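Local structure of possible metal-dependent hydrolase (Veillonella parvula, 3RPC) at residues Thr5-Ile10 / Lys221-His226; Asp34-Phe39 / His77-Ala82; Arg212-Lys217 / Ser251-Pro256. The protein probably hydrolyses a substrate not yet identified at a site of two zinc ions, as related enzymes of the metallo-beta-lactamase superfamily do. One frame throughout, in Å; residues are numbered along the deposited sequence.

Interaction 1: residues Thr5-Ile10 / Lys221-His226; sequences TQYTHI and KIIAVH. With ZN (zinc ion), chain F.
The hydroxyl of Y7 lies 2.8 Å from ND1 of H9, and V225 packs against both side chains. The bond is a hydrogen bond, and either partner could donate. It fixes the rotation of the H9 ring, because Y7 meets that ring at its edge and in its plane. One face is then presented to V225. CG1 of V225 sits over this face, 3.7 Å from the ring centroid and 26° off the normal, a CH-pi contact. It is shifted toward the rim, and its nearest ring atom is CE1, at 3.4 Å. H9 reaches this place with CG anti to its backbone N (chi1 -168°). Further back along the strands, CE2 of Y7 lies 4.2 Å from CG2 of I223. Next to V225, H226 turns the other way and binds a zinc ion through NE2 at 2.3 Å. D76, H77 and D168 complete the protein ligands of that zinc. The contact joins the two sheets of the metallo-beta-lactamase sandwich. Strand 6-10 and strand 221-225 run nearly parallel, 15° apart, across the core. The first lies between strands 14-19 and 261-263, the second between strands 186-190 and 253-254. I188 also touches Y7, and I262 touches I223.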
ATOM      1  N   THR A   5     -19.254 -19.844  13.335  1.00 30.33           N
ATOM      2  CA  THR A   5     -18.126 -18.999  12.949  1.00 26.82           C
ATOM      3  C   THR A   5     -16.884 -19.340  13.757  1.00 23.95           C
ATOM      4  O   THR A   5     -16.889 -19.266  14.985  1.00 23.85           O
ATOM      5  CB  THR A   5     -18.472 -17.507  13.072  1.00 27.18           C
ATOM      6  OG1 THR A   5     -19.583 -17.224  12.211  1.00 31.95           O
ATOM      7  CG2 THR A   5     -17.286 -16.642  12.665  1.00 22.42           C
ATOM      8  N   GLN A   6     -15.819 -19.715  13.055  1.00 19.26           N
ATOM      9  CA  GLN A   6     -14.651 -20.282  13.700  1.00 19.73           C
ATOM     10  C   GLN A   6     -13.436 -20.239  12.786  1.00 16.79           C
ATOM     11  O   GLN A   6     -13.560 -20.107  11.559  1.00 18.39           O
ATOM     12  CB  GLN A   6     -14.926 -21.739  14.090  1.00 20.70           C
ATOM     13  CG  GLN A   6     -15.217 -22.633  12.891  1.00 21.29           C
ATOM     14  CD  GLN A   6     -15.316 -24.094  13.259  1.00 23.99           C
ATOM     15  OE1 GLN A   6     -15.966 -24.454  14.241  1.00 24.58           O
ATOM     16  NE2 GLN A   6     -14.647 -24.942  12.490  1.00 24.42           N
ATOM     17  N   TYR A   7     -12.264 -20.362  13.402  1.00 17.12           N
ATOM     18  CA  TYR A   7     -11.016 -20.490  12.668  1.00 16.43           C
ATOM     19  C   TYR A   7     -10.333 -21.783  13.091  1.00 16.38           C
ATOM     20  O   TYR A   7     -10.028 -21.979  14.268  1.00 18.70           O
ATOM     21  CB  TYR A   7     -10.095 -19.277  12.915  1.00 18.54           C
ATOM     22  CG  TYR A   7      -8.735 -19.440  12.268  1.00 16.62           C
ATOM     23  CD1 TYR A   7      -8.572 -19.264  10.900  1.00 17.98           C
ATOM     24  CD2 TYR A   7      -7.621 -19.801  13.017  1.00 17.99           C
ATOM     25  CE1 TYR A   7      -7.340 -19.438  10.294  1.00 17.81           C
ATOM     26  CE2 TYR A   7      -6.381 -19.971  12.418  1.00 17.33           C
ATOM     27  CZ  TYR A   7      -6.249 -19.791  11.057  1.00 16.59           C
ATOM     28  OH  TYR A   7      -5.024 -19.979  10.459  1.00 18.95           O
ATOM     29  N   THR A   8     -10.115 -22.673  12.135  1.00 16.96           N
ATOM     30  CA  THR A   8      -9.350 -23.878  12.390  1.00 18.03           C
ATOM     31  C   THR A   8      -7.955 -23.691  11.830  1.00 18.02           C
ATOM     32  O   THR A   8      -7.774 -23.552  10.617  1.00 17.18           O
ATOM     33  CB  THR A   8      -9.991 -25.108  11.728  1.00 18.83           C
ATOM     34  OG1 THR A   8     -11.282 -25.345  12.308  1.00 21.37           O
ATOM     35  CG2 THR A   8      -9.110 -26.326  11.940  1.00 20.66           C
ATOM     36  N   HIS A   9      -6.960 -23.667  12.706  1.00 15.72           N
ATOM     37  CA  HIS A   9      -5.608 -23.539  12.215  1.00 15.13           C
ATOM     38  C   HIS A   9      -5.134 -24.851  11.609  1.00 18.02           C
ATOM     39  O   HIS A   9      -5.417 -25.911  12.158  1.00 19.60           O
ATOM     40  CB  HIS A   9      -4.628 -23.099  13.293  1.00 15.77           C
ATOM     41  CG  HIS A   9      -3.323 -22.694  12.710  1.00 15.12           C
ATOM     42  ND1 HIS A   9      -3.246 -21.767  11.694  1.00 18.20           N
ATOM     43  CD2 HIS A   9      -2.061 -23.136  12.922  1.00 18.40           C
ATOM     44  CE1 HIS A   9      -1.987 -21.632  11.326  1.00 19.59           C
ATOM     45  NE2 HIS A   9      -1.249 -22.449  12.054  1.00 17.74           N
ATOM     46  N   ILE A  10      -4.434 -24.788  10.478  1.00 16.12           N
ATOM     47  CA  ILE A  10      -3.921 -26.011   9.844  1.00 16.40           C
ATOM     48  C   ILE A  10      -2.405 -26.128  10.044  1.00 16.19           C
ATOM     49  O   ILE A  10      -1.939 -26.994  10.782  1.00 16.21           O
ATOM     50  CB  ILE A  10      -4.316 -26.117   8.353  1.00 18.30           C
ATOM     51  CG1 ILE A  10      -5.842 -26.086   8.202  1.00 20.34           C
ATOM     52  CG2 ILE A  10      -3.752 -27.402   7.732  1.00 17.90           C
ATOM     53  CD1 ILE A  10      -6.565 -27.205   8.922  1.00 21.79           C
ATOM     54  N   LYS A 221      -9.807 -10.410  19.625  1.00 19.16           N
ATOM     55  CA  LYS A 221      -9.239 -11.734  19.819  1.00 19.81           C
ATOM     56  C   LYS A 221      -8.096 -11.866  18.826  1.00 16.88           C
ATOM     57  O   LYS A 221      -8.317 -11.887  17.613  1.00 19.32           O
ATOM     58  CB  LYS A 221     -10.287 -12.807  19.553  1.00 25.39           C
ATOM     59  CG  LYS A 221      -9.785 -14.214  19.782  1.00 33.60           C
ATOM     60  CD  LYS A 221     -10.748 -14.998  20.659  1.00 48.60           C
ATOM     61  CE  LYS A 221     -12.110 -15.134  20.006  1.00 47.76           C
ATOM     62  NZ  LYS A 221     -13.129 -15.633  20.966  1.00 51.47           N
ATOM     63  N   ILE A 222      -6.872 -11.913  19.330  1.00 15.65           N
ATOM     64  CA  ILE A 222      -5.715 -12.058  18.469  1.00 14.46           C
ATOM     65  C   ILE A 222      -5.343 -13.533  18.327  1.00 18.37           C
ATOM     66  O   ILE A 222      -5.380 -14.284  19.302  1.00 17.49           O
ATOM     67  CB  ILE A 222      -4.549 -11.239  19.018  1.00 15.93           C
ATOM     68  CG1 ILE A 222      -4.922  -9.753  18.943  1.00 19.60           C
ATOM     69  CG2 ILE A 222      -3.284 -11.549  18.257  1.00 16.94           C
ATOM     70  CD1 ILE A 222      -4.192  -8.869  19.921  1.00 23.96           C
ATOM     71  N   ILE A 223      -5.017 -13.944  17.106  1.00 15.37           N
ATOM     72  CA  ILE A 223      -4.636 -15.326  16.835  1.00 15.25           C
ATOM     73  C   ILE A 223      -3.295 -15.293  16.125  1.00 14.83           C
ATOM     74  O   ILE A 223      -3.198 -14.758  15.019  1.00 15.92           O
ATOM     75  CB  ILE A 223      -5.691 -16.035  15.942  1.00 14.45           C
ATOM     76  CG1 ILE A 223      -7.054 -16.033  16.644  1.00 17.95           C
ATOM     77  CG2 ILE A 223      -5.257 -17.467  15.634  1.00 16.96           C
ATOM     78  CD1 ILE A 223      -8.216 -16.595  15.801  1.00 17.46           C
ATOM     79  N   ALA A 224      -2.260 -15.841  16.765  1.00 13.81           N
ATOM     80  CA  ALA A 224      -0.909 -15.827  16.214  1.00 13.83           C
ATOM     81  C   ALA A 224      -0.572 -17.132  15.503  1.00 16.03           C
ATOM     82  O   ALA A 224      -0.690 -18.219  16.087  1.00 16.55           O
ATOM     83  CB  ALA A 224       0.115 -15.539  17.319  1.00 14.49           C
ATOM     84  N   VAL A 225      -0.147 -17.016  14.250  1.00 14.59           N
ATOM     85  CA  VAL A 225       0.155 -18.177  13.414  1.00 14.59           C
ATOM     86  C   VAL A 225       1.454 -17.973  12.622  1.00 14.88           C
ATOM     87  O   VAL A 225       2.251 -17.095  12.962  1.00 14.74           O
ATOM     88  CB  VAL A 225      -1.027 -18.512  12.465  1.00 11.71           C
ATOM     89  CG1 VAL A 225      -2.281 -18.837  13.282  1.00 16.30           C
ATOM     90  CG2 VAL A 225      -1.298 -17.364  11.496  1.00 15.34           C
ATOM     91  N   HIS A 226       1.667 -18.778  11.580  1.00 15.53           N
ATOM     92  CA  HIS A 226       2.868 -18.701  10.735  1.00 13.36           C
ATOM     93  C   HIS A 226       4.126 -19.121  11.504  1.00 13.17           C
ATOM     94  O   HIS A 226       5.199 -18.542  11.343  1.00 15.41           O
ATOM     95  CB  HIS A 226       3.022 -17.292  10.117  1.00 14.07           C
ATOM     96  CG  HIS A 226       3.812 -17.263   8.840  1.00 14.03           C
ATOM     97  ND1 HIS A 226       5.122 -17.682   8.765  1.00 15.54           N
ATOM     98  CD2 HIS A 226       3.482 -16.844   7.591  1.00 14.99           C
ATOM     99  CE1 HIS A 226       5.563 -17.537   7.527  1.00 18.37           C
ATOM    100  NE2 HIS A 226       4.587 -17.028   6.795  1.00 16.39           N
TER
HETATM  101 ZN    ZN F 302       4.995 -16.447   4.645  0.71 16.48          ZN
HETATM  102  O   HOH W   1       6.141 -16.287   2.652  1.00 22.04           O
HETATM  103  O   HOH W   2       7.276 -15.646   5.496  1.00 16.97           O

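Interaction 2: residues Asp34-Phe39 / His77-Ala82; sequences DTYPGF and HWDDTA. With ZN (zinc ion), chain F.
Y36 faces D79 and D80 at an N-capped helix start, just after the HxHxDH zinc motif that ends in H77. CG of Y36 stands beside the backbone N and opposite the carbonyl carbon (chi1 -62°), which carries the phenol across to the helix. Direct contact is slight. OH comes 4.3 Å from CB of D80 and 4.4 Å from CB of D79. Two waters do the joining. Water 3 binds OH of Y36 at 2.6 Å, donates to OD2 of D79 and accepts from N of T81. Water 4 links the same hydroxyl to N of D80. The tyrosine thus reaches two backbone N-H groups of the first helical turn. CG2 of T35 lies over one face of its ring.

D79 has CG between its backbone N and carbonyl carbon (chi1 73°), folded back over the helix start. Its OD1 accepts from A82 N, the N-cap bond, and from L30 N in a nearby loop. At the other end of the segment, H77 is held by D27 through ND1 and binds zinc through NE2 at 2.2 Å. In the capping bond, A82 N meets D79 OD1 at 3.0 Å from above the carboxylate, 49° out of its plane.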
ATOM      1  N   ASP A  34       9.127 -32.089   5.131  1.00 20.76           N
ATOM      2  CA  ASP A  34      10.473 -32.125   4.552  1.00 20.46           C
ATOM      3  C   ASP A  34      10.529 -32.211   3.027  1.00 24.88           C
ATOM      4  O   ASP A  34      11.556 -32.560   2.453  1.00 27.38           O
ATOM      5  CB  ASP A  34      11.323 -33.233   5.204  1.00 24.99           C
ATOM      6  CG  ASP A  34      11.717 -32.899   6.635  1.00 31.50           C
ATOM      7  OD1 ASP A  34      11.515 -31.737   7.047  1.00 29.08           O
ATOM      8  OD2 ASP A  34      12.239 -33.787   7.343  1.00 31.94           O
ATOM      9  N   THR A  35       9.427 -31.868   2.370  1.00 21.14           N
ATOM     10  CA  THR A  35       9.383 -31.880   0.915  1.00 19.73           C
ATOM     11  C   THR A  35      10.420 -30.963   0.273  1.00 23.88           C
ATOM     12  O   THR A  35      10.906 -31.235  -0.823  1.00 23.72           O
ATOM     13  CB  THR A  35       7.955 -31.556   0.403  1.00 19.62           C
ATOM     14  OG1 THR A  35       7.071 -32.618   0.794  1.00 20.79           O
ATOM     15  CG2 THR A  35       7.929 -31.409  -1.110  1.00 20.37           C
ATOM     16  N   TYR A  36      10.777 -29.882   0.965  1.00 19.98           N
ATOM     17  CA  TYR A  36      11.636 -28.859   0.383  1.00 20.82           C
ATOM     18  C   TYR A  36      12.859 -28.571   1.252  1.00 24.51           C
ATOM     19  O   TYR A  36      12.812 -28.738   2.468  1.00 24.87           O
ATOM     20  CB  TYR A  36      10.850 -27.558   0.202  1.00 21.63           C
ATOM     21  CG  TYR A  36       9.686 -27.676  -0.747  1.00 23.95           C
ATOM     22  CD1 TYR A  36       9.892 -27.710  -2.119  1.00 25.19           C
ATOM     23  CD2 TYR A  36       8.379 -27.740  -0.273  1.00 22.46           C
ATOM     24  CE1 TYR A  36       8.833 -27.816  -3.002  1.00 24.98           C
ATOM     25  CE2 TYR A  36       7.305 -27.838  -1.152  1.00 20.25           C
ATOM     26  CZ  TYR A  36       7.548 -27.882  -2.513  1.00 25.86           C
ATOM     27  OH  TYR A  36       6.501 -27.987  -3.392  1.00 26.02           O
ATOM     28  N   PRO A  37      13.955 -28.129   0.618  1.00 25.39           N
ATOM     29  CA  PRO A  37      15.098 -27.588   1.360  1.00 26.21           C
ATOM     30  C   PRO A  37      14.663 -26.266   1.963  1.00 24.56           C
ATOM     31  O   PRO A  37      13.705 -25.681   1.471  1.00 24.67           O
ATOM     32  CB  PRO A  37      16.128 -27.297   0.260  1.00 29.00           C
ATOM     33  CG  PRO A  37      15.616 -27.965  -0.978  1.00 35.82           C
ATOM     34  CD  PRO A  37      14.133 -28.017  -0.837  1.00 26.36           C
ATOM     35  N   GLY A  38      15.357 -25.789   2.991  1.00 22.50           N
ATOM     36  CA  GLY A  38      15.070 -24.470   3.537  1.00 22.23           C
ATOM     37  C   GLY A  38      15.277 -23.392   2.492  1.00 21.06           C
ATOM     38  O   GLY A  38      16.047 -23.591   1.543  1.00 27.02           O
ATOM     39  N   PHE A  39      14.603 -22.253   2.649  1.00 20.90           N
ATOM     40  CA  PHE A  39      14.733 -21.151   1.700  1.00 21.96           C
ATOM     41  C   PHE A  39      16.182 -20.682   1.626  1.00 25.06           C
ATOM     42  O   PHE A  39      16.818 -20.449   2.650  1.00 25.48           O
ATOM     43  CB  PHE A  39      13.835 -19.969   2.081  1.00 24.09           C
ATOM     44  CG  PHE A  39      12.364 -20.229   1.902  1.00 23.71           C
ATOM     45  CD1 PHE A  39      11.823 -20.396   0.636  1.00 29.93           C
ATOM     46  CD2 PHE A  39      11.523 -20.303   2.999  1.00 24.65           C
ATOM     47  CE1 PHE A  39      10.470 -20.637   0.471  1.00 29.23           C
ATOM     48  CE2 PHE A  39      10.167 -20.538   2.844  1.00 22.12           C
ATOM     49  CZ  PHE A  39       9.638 -20.711   1.577  1.00 26.65           C
ATOM     50  N   HIS A  77       2.626 -20.319   1.088  1.00 16.40           N
ATOM     51  CA  HIS A  77       1.218 -19.915   1.051  1.00 13.83           C
ATOM     52  C   HIS A  77       0.440 -20.526  -0.119  1.00 16.13           C
ATOM     53  O   HIS A  77      -0.776 -20.394  -0.185  1.00 16.51           O
ATOM     54  CB  HIS A  77       1.120 -18.387   1.004  1.00 13.90           C
ATOM     55  CG  HIS A  77       1.730 -17.737   2.198  1.00 13.71           C
ATOM     56  ND1 HIS A  77       0.978 -17.202   3.220  1.00 15.61           N
ATOM     57  CD2 HIS A  77       3.024 -17.593   2.564  1.00 14.20           C
ATOM     58  CE1 HIS A  77       1.785 -16.744   4.160  1.00 16.31           C
ATOM     59  NE2 HIS A  77       3.030 -16.967   3.783  1.00 16.27           N
ATOM     60  N   TRP A  78       1.150 -21.177  -1.035  1.00 15.64           N
ATOM     61  CA  TRP A  78       0.545 -21.702  -2.257  1.00 15.18           C
ATOM     62  C   TRP A  78       1.556 -22.636  -2.900  1.00 16.31           C
ATOM     63  O   TRP A  78       2.582 -22.189  -3.420  1.00 18.37           O
ATOM     64  CB  TRP A  78       0.189 -20.565  -3.228  1.00 15.51           C
ATOM     65  CG  TRP A  78      -0.497 -21.018  -4.491  1.00 16.10           C
ATOM     66  CD1 TRP A  78       0.014 -20.997  -5.758  1.00 17.31           C
ATOM     67  CD2 TRP A  78      -1.818 -21.552  -4.597  1.00 17.69           C
ATOM     68  NE1 TRP A  78      -0.914 -21.491  -6.650  1.00 17.24           N
ATOM     69  CE2 TRP A  78      -2.046 -21.841  -5.959  1.00 18.53           C
ATOM     70  CE3 TRP A  78      -2.826 -21.823  -3.668  1.00 16.68           C
ATOM     71  CZ2 TRP A  78      -3.251 -22.386  -6.414  1.00 17.53           C
ATOM     72  CZ3 TRP A  78      -4.017 -22.365  -4.117  1.00 16.69           C
ATOM     73  CH2 TRP A  78      -4.219 -22.640  -5.481  1.00 16.79           C
ATOM     74  N   ASP A  79       1.302 -23.937  -2.837  1.00 17.01           N
ATOM     75  CA  ASP A  79       2.313 -24.878  -3.317  1.00 18.99           C
ATOM     76  C   ASP A  79       1.752 -25.902  -4.297  1.00 19.87           C
ATOM     77  O   ASP A  79       0.537 -25.960  -4.522  1.00 17.70           O
ATOM     78  CB  ASP A  79       3.058 -25.556  -2.149  1.00 17.61           C
ATOM     79  CG  ASP A  79       2.218 -26.590  -1.417  1.00 19.03           C
ATOM     80  OD1 ASP A  79       0.967 -26.499  -1.428  1.00 16.79           O
ATOM     81  OD2 ASP A  79       2.837 -27.491  -0.801  1.00 19.38           O
ATOM     82  N   ASP A  80       2.648 -26.688  -4.889  1.00 19.06           N
ATOM     83  CA  ASP A  80       2.248 -27.709  -5.855  1.00 18.40           C
ATOM     84  C   ASP A  80       1.220 -28.674  -5.281  1.00 16.58           C
ATOM     85  O   ASP A  80       0.273 -29.054  -5.967  1.00 19.02           O
ATOM     86  CB  ASP A  80       3.469 -28.475  -6.363  1.00 23.03           C
ATOM     87  CG  ASP A  80       4.232 -27.714  -7.430  1.00 37.62           C
ATOM     88  OD1 ASP A  80       3.670 -26.742  -7.982  1.00 37.05           O
ATOM     89  OD2 ASP A  80       5.386 -28.095  -7.727  1.00 41.41           O
ATOM     90  N   THR A  81       1.391 -29.054  -4.022  1.00 18.20           N
ATOM     91  CA  THR A  81       0.441 -29.971  -3.406  1.00 17.32           C
ATOM     92  C   THR A  81      -0.952 -29.358  -3.396  1.00 18.20           C
ATOM     93  O   THR A  81      -1.932 -30.021  -3.730  1.00 19.26           O
ATOM     94  CB  THR A  81       0.856 -30.357  -1.990  1.00 17.55           C
ATOM     95  OG1 THR A  81       2.161 -30.953  -2.027  1.00 19.44           O
ATOM     96  CG2 THR A  81      -0.148 -31.335  -1.395  1.00 16.12           C
ATOM     97  N   ALA A  82      -1.038 -28.082  -3.031  1.00 17.78           N
ATOM     98  CA  ALA A  82      -2.316 -27.385  -3.070  1.00 17.64           C
ATOM     99  C   ALA A  82      -2.873 -27.337  -4.486  1.00 20.10           C
ATOM    100  O   ALA A  82      -4.043 -27.620  -4.709  1.00 18.67           O
ATOM    101  CB  ALA A  82      -2.166 -25.977  -2.509  1.00 18.11           C
TER
HETATM  102 ZN    ZN F 302       4.995 -16.447   4.645  0.71 16.48          ZN
HETATM  103  O   HOH W   3       4.148 -28.910  -2.661  1.00 23.60           O
HETATM  104  O   HOH W   4       5.315 -25.824  -5.164  1.00 32.83           O
HETATM  105  O   HOH W   1       6.141 -16.287   2.652  1.00 22.04           O
HETATM  106  O   HOH W   2       7.276 -15.646   5.496  1.00 16.97           O

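Interaction 3: residues Arg212-Lys217 / Ser251-Pro256; sequences RMVVRK and SHVAVP
Helix 207-216 is the connection in a beta-alpha-beta crossover between parallel strands 186-190 and 221-225. Here its last turn meets the start of strand 253-254, the next parallel strand of the same sheet. V214 makes the contact, and its two methyls have separate jobs.

CG1 covers the imidazole of H252. It stands 4.0 Å from the ring centroid and 17° off the normal, a CH-pi contact over one face. It lies toward the rim, with ND1 of H252 its nearest ring atom at 3.8 Å. CG2 points to the strand instead. It touches CB of H252 and CG2 of V253, each at 3.8 Å. The split follows from the V214 rotamer. CG1 is anti to the backbone N (chi1 168°), while CG2 lies beside that N. The V214 side chain crosses both partners at about a right angle.

A water completes the join. Water 5 donates to O of K217 at 2.8 Å, just past the helix end. It is also hydrogen-bonded to ND1 of H252 at 2.8 Å, in the plane of the ring. The methyl therefore meets the ring's face and the water its edge. Together they tie the ring's orientation to the end of the helix. NZ of K217 leads away from the strand to a salt bridge with D183.

The contact lies on a helix-covered face of the second sheet. I222 of strand 221-225 and I249 of a loop also touch V214. V253 packs in addition on I244 of helix 237-246, so it meets side chains of both helices. The backbone of I222 bonds to H252 and A254, which sets strand 253-254 beside strand 221-225. R216, the last residue of the helix, packs on A139 of the second subunit.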
ATOM      1  N   ARG A 212       1.998  -4.770  20.427  1.00 14.42           N
ATOM      2  CA  ARG A 212       1.456  -3.519  19.900  1.00 15.41           C
ATOM      3  C   ARG A 212       0.001  -3.710  19.507  1.00 15.91           C
ATOM      4  O   ARG A 212      -0.822  -2.806  19.683  1.00 17.81           O
ATOM      5  CB  ARG A 212       2.279  -3.031  18.702  1.00 17.39           C
ATOM      6  CG  ARG A 212       1.946  -1.611  18.254  1.00 15.74           C
ATOM      7  CD  ARG A 212       2.789  -1.182  17.059  1.00 17.25           C
ATOM      8  NE  ARG A 212       4.223  -1.320  17.327  1.00 19.56           N
ATOM      9  CZ  ARG A 212       5.009  -2.194  16.701  1.00 29.11           C
ATOM     10  NH1 ARG A 212       4.514  -2.980  15.746  1.00 27.76           N
ATOM     11  NH2 ARG A 212       6.296  -2.272  17.011  1.00 34.86           N
HETATM   12  N   MSE A 213      -0.325  -4.887  18.982  1.00 15.33           N
HETATM   13  CA  MSE A 213      -1.700  -5.145  18.568  1.00 15.43           C
HETATM   14  C   MSE A 213      -2.654  -5.138  19.759  1.00 17.03           C
HETATM   15  O   MSE A 213      -3.804  -4.694  19.651  1.00 16.78           O
HETATM   16  CB  MSE A 213      -1.819  -6.485  17.825  1.00 15.76           C
HETATM   17  CG  MSE A 213      -3.161  -6.708  17.129  1.00 16.14           C
HETATM   18 SE   MSE A 213      -3.396  -5.429  15.668  0.69 20.70          SE
HETATM   19  CE  MSE A 213      -2.185  -6.172  14.386  1.00 21.78           C
ATOM     20  N   VAL A 214      -2.188  -5.648  20.893  1.00 16.56           N
ATOM     21  CA  VAL A 214      -3.012  -5.699  22.087  1.00 17.82           C
ATOM     22  C   VAL A 214      -3.293  -4.290  22.610  1.00 18.57           C
ATOM     23  O   VAL A 214      -4.392  -4.007  23.093  1.00 20.56           O
ATOM     24  CB  VAL A 214      -2.359  -6.571  23.175  1.00 18.38           C
ATOM     25  CG1 VAL A 214      -3.067  -6.386  24.507  1.00 23.03           C
ATOM     26  CG2 VAL A 214      -2.374  -8.045  22.744  1.00 19.46           C
ATOM     27  N   VAL A 215      -2.305  -3.408  22.489  1.00 17.85           N
ATOM     28  CA  VAL A 215      -2.496  -2.014  22.870  1.00 21.21           C
ATOM     29  C   VAL A 215      -3.474  -1.336  21.916  1.00 18.66           C
ATOM     30  O   VAL A 215      -4.379  -0.611  22.343  1.00 19.43           O
ATOM     31  CB  VAL A 215      -1.170  -1.244  22.871  1.00 20.97           C
ATOM     32  CG1 VAL A 215      -1.412   0.250  23.084  1.00 21.06           C
ATOM     33  CG2 VAL A 215      -0.239  -1.802  23.943  1.00 22.03           C
ATOM     34  N   ARG A 216      -3.310  -1.581  20.621  1.00 16.44           N
ATOM     35  CA  ARG A 216      -4.164  -0.904  19.644  1.00 19.05           C
ATOM     36  C   ARG A 216      -5.613  -1.372  19.705  1.00 18.92           C
ATOM     37  O   ARG A 216      -6.535  -0.565  19.588  1.00 19.11           O
ATOM     38  CB  ARG A 216      -3.623  -1.053  18.218  1.00 20.32           C
ATOM     39  CG  ARG A 216      -4.221  -0.061  17.223  1.00 21.35           C
ATOM     40  CD  ARG A 216      -3.661   1.350  17.408  1.00 20.03           C
ATOM     41  NE  ARG A 216      -2.278   1.437  16.957  1.00 17.59           N
ATOM     42  CZ  ARG A 216      -1.220   1.462  17.760  1.00 18.84           C
ATOM     43  NH1 ARG A 216      -0.003   1.520  17.247  1.00 20.60           N
ATOM     44  NH2 ARG A 216      -1.378   1.434  19.081  1.00 23.11           N
ATOM     45  N   LYS A 217      -5.806  -2.673  19.911  1.00 17.26           N
ATOM     46  CA  LYS A 217      -7.131  -3.278  19.892  1.00 17.09           C
ATOM     47  C   LYS A 217      -7.333  -4.158  21.117  1.00 18.15           C
ATOM     48  O   LYS A 217      -7.289  -5.385  21.023  1.00 18.85           O
ATOM     49  CB  LYS A 217      -7.316  -4.098  18.611  1.00 18.14           C
ATOM     50  CG  LYS A 217      -7.330  -3.250  17.344  1.00 20.69           C
ATOM     51  CD  LYS A 217      -8.548  -2.328  17.329  1.00 24.73           C
ATOM     52  CE  LYS A 217      -8.646  -1.546  16.037  1.00 26.85           C
ATOM     53  NZ  LYS A 217      -9.679  -0.473  16.124  1.00 26.36           N
ATOM     54  N   SER A 251      -4.929 -13.576  27.792  1.00 17.59           N
ATOM     55  CA  SER A 251      -6.366 -13.539  27.525  1.00 16.73           C
ATOM     56  C   SER A 251      -6.679 -12.896  26.175  1.00 17.98           C
ATOM     57  O   SER A 251      -7.783 -13.057  25.642  1.00 20.77           O
ATOM     58  CB  SER A 251      -7.114 -12.795  28.629  1.00 23.21           C
ATOM     59  OG  SER A 251      -7.057 -13.510  29.852  1.00 31.07           O
ATOM     60  N   HIS A 252      -5.711 -12.160  25.631  1.00 17.01           N
ATOM     61  CA  HIS A 252      -5.883 -11.436  24.371  1.00 18.35           C
ATOM     62  C   HIS A 252      -5.362 -12.199  23.161  1.00 18.44           C
ATOM     63  O   HIS A 252      -5.795 -11.944  22.041  1.00 16.27           O
ATOM     64  CB  HIS A 252      -5.139 -10.095  24.418  1.00 15.06           C
ATOM     65  CG  HIS A 252      -5.631  -9.162  25.471  1.00 16.46           C
ATOM     66  ND1 HIS A 252      -6.439  -8.079  25.192  1.00 18.44           N
ATOM     67  CD2 HIS A 252      -5.403  -9.129  26.806  1.00 19.86           C
ATOM     68  CE1 HIS A 252      -6.697  -7.427  26.313  1.00 20.84           C
ATOM     69  NE2 HIS A 252      -6.080  -8.045  27.307  1.00 23.04           N
ATOM     70  N   VAL A 253      -4.409 -13.100  23.386  1.00 14.96           N
ATOM     71  CA  VAL A 253      -3.660 -13.722  22.295  1.00 15.43           C
ATOM     72  C   VAL A 253      -3.716 -15.243  22.345  1.00 18.51           C
ATOM     73  O   VAL A 253      -3.248 -15.860  23.312  1.00 20.93           O
ATOM     74  CB  VAL A 253      -2.174 -13.319  22.333  1.00 16.07           C
ATOM     75  CG1 VAL A 253      -1.430 -13.934  21.138  1.00 17.59           C
ATOM     76  CG2 VAL A 253      -2.036 -11.792  22.337  1.00 16.43           C
ATOM     77  N   ALA A 254      -4.284 -15.839  21.298  1.00 15.50           N
ATOM     78  CA  ALA A 254      -4.311 -17.292  21.155  1.00 17.41           C
ATOM     79  C   ALA A 254      -3.142 -17.738  20.288  1.00 18.07           C
ATOM     80  O   ALA A 254      -2.767 -17.056  19.329  1.00 16.96           O
ATOM     81  CB  ALA A 254      -5.620 -17.737  20.535  1.00 17.22           C
ATOM     82  N   VAL A 255      -2.567 -18.883  20.635  1.00 16.13           N
ATOM     83  CA  VAL A 255      -1.513 -19.501  19.839  1.00 14.99           C
ATOM     84  C   VAL A 255      -1.968 -20.922  19.522  1.00 18.56           C
ATOM     85  O   VAL A 255      -1.602 -21.871  20.219  1.00 18.55           O
ATOM     86  CB  VAL A 255      -0.173 -19.533  20.598  1.00 15.88           C
ATOM     87  CG1 VAL A 255       0.939 -20.049  19.700  1.00 16.82           C
ATOM     88  CG2 VAL A 255       0.168 -18.141  21.136  1.00 18.03           C
ATOM     89  N   PRO A 256      -2.797 -21.074  18.482  1.00 16.70           N
ATOM     90  CA  PRO A 256      -3.383 -22.403  18.261  1.00 16.92           C
ATOM     91  C   PRO A 256      -2.374 -23.427  17.771  1.00 17.67           C
ATOM     92  O   PRO A 256      -1.446 -23.097  17.036  1.00 16.63           O
ATOM     93  CB  PRO A 256      -4.428 -22.146  17.171  1.00 15.48           C
ATOM     94  CG  PRO A 256      -3.879 -20.936  16.428  1.00 15.45           C
ATOM     95  CD  PRO A 256      -3.306 -20.075  17.529  1.00 16.82           C
TER
HETATM   96  O   HOH W   5      -6.581  -7.731  22.379  1.00 18.58           O

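Interactions 1 and 3 are neighbours, their centres about 12 Å apart. They share the second sheet, in which strands 221-225 and 253-254 lie side by side. Interaction 1 joins the two sheets to each other, and interaction 3 joins the second sheet to helix 207-216. Along the chain their segments alternate, while interaction 2 is nested within the loop closed by interaction 1. Its centre lies about 21 Å from that of interaction 1, yet the two meet at one zinc ion through H77 and H226. Interaction 3 lies about 29 Å from interaction 2, across the chain's centre. Distant parts of the sequence thus converge on the metal site.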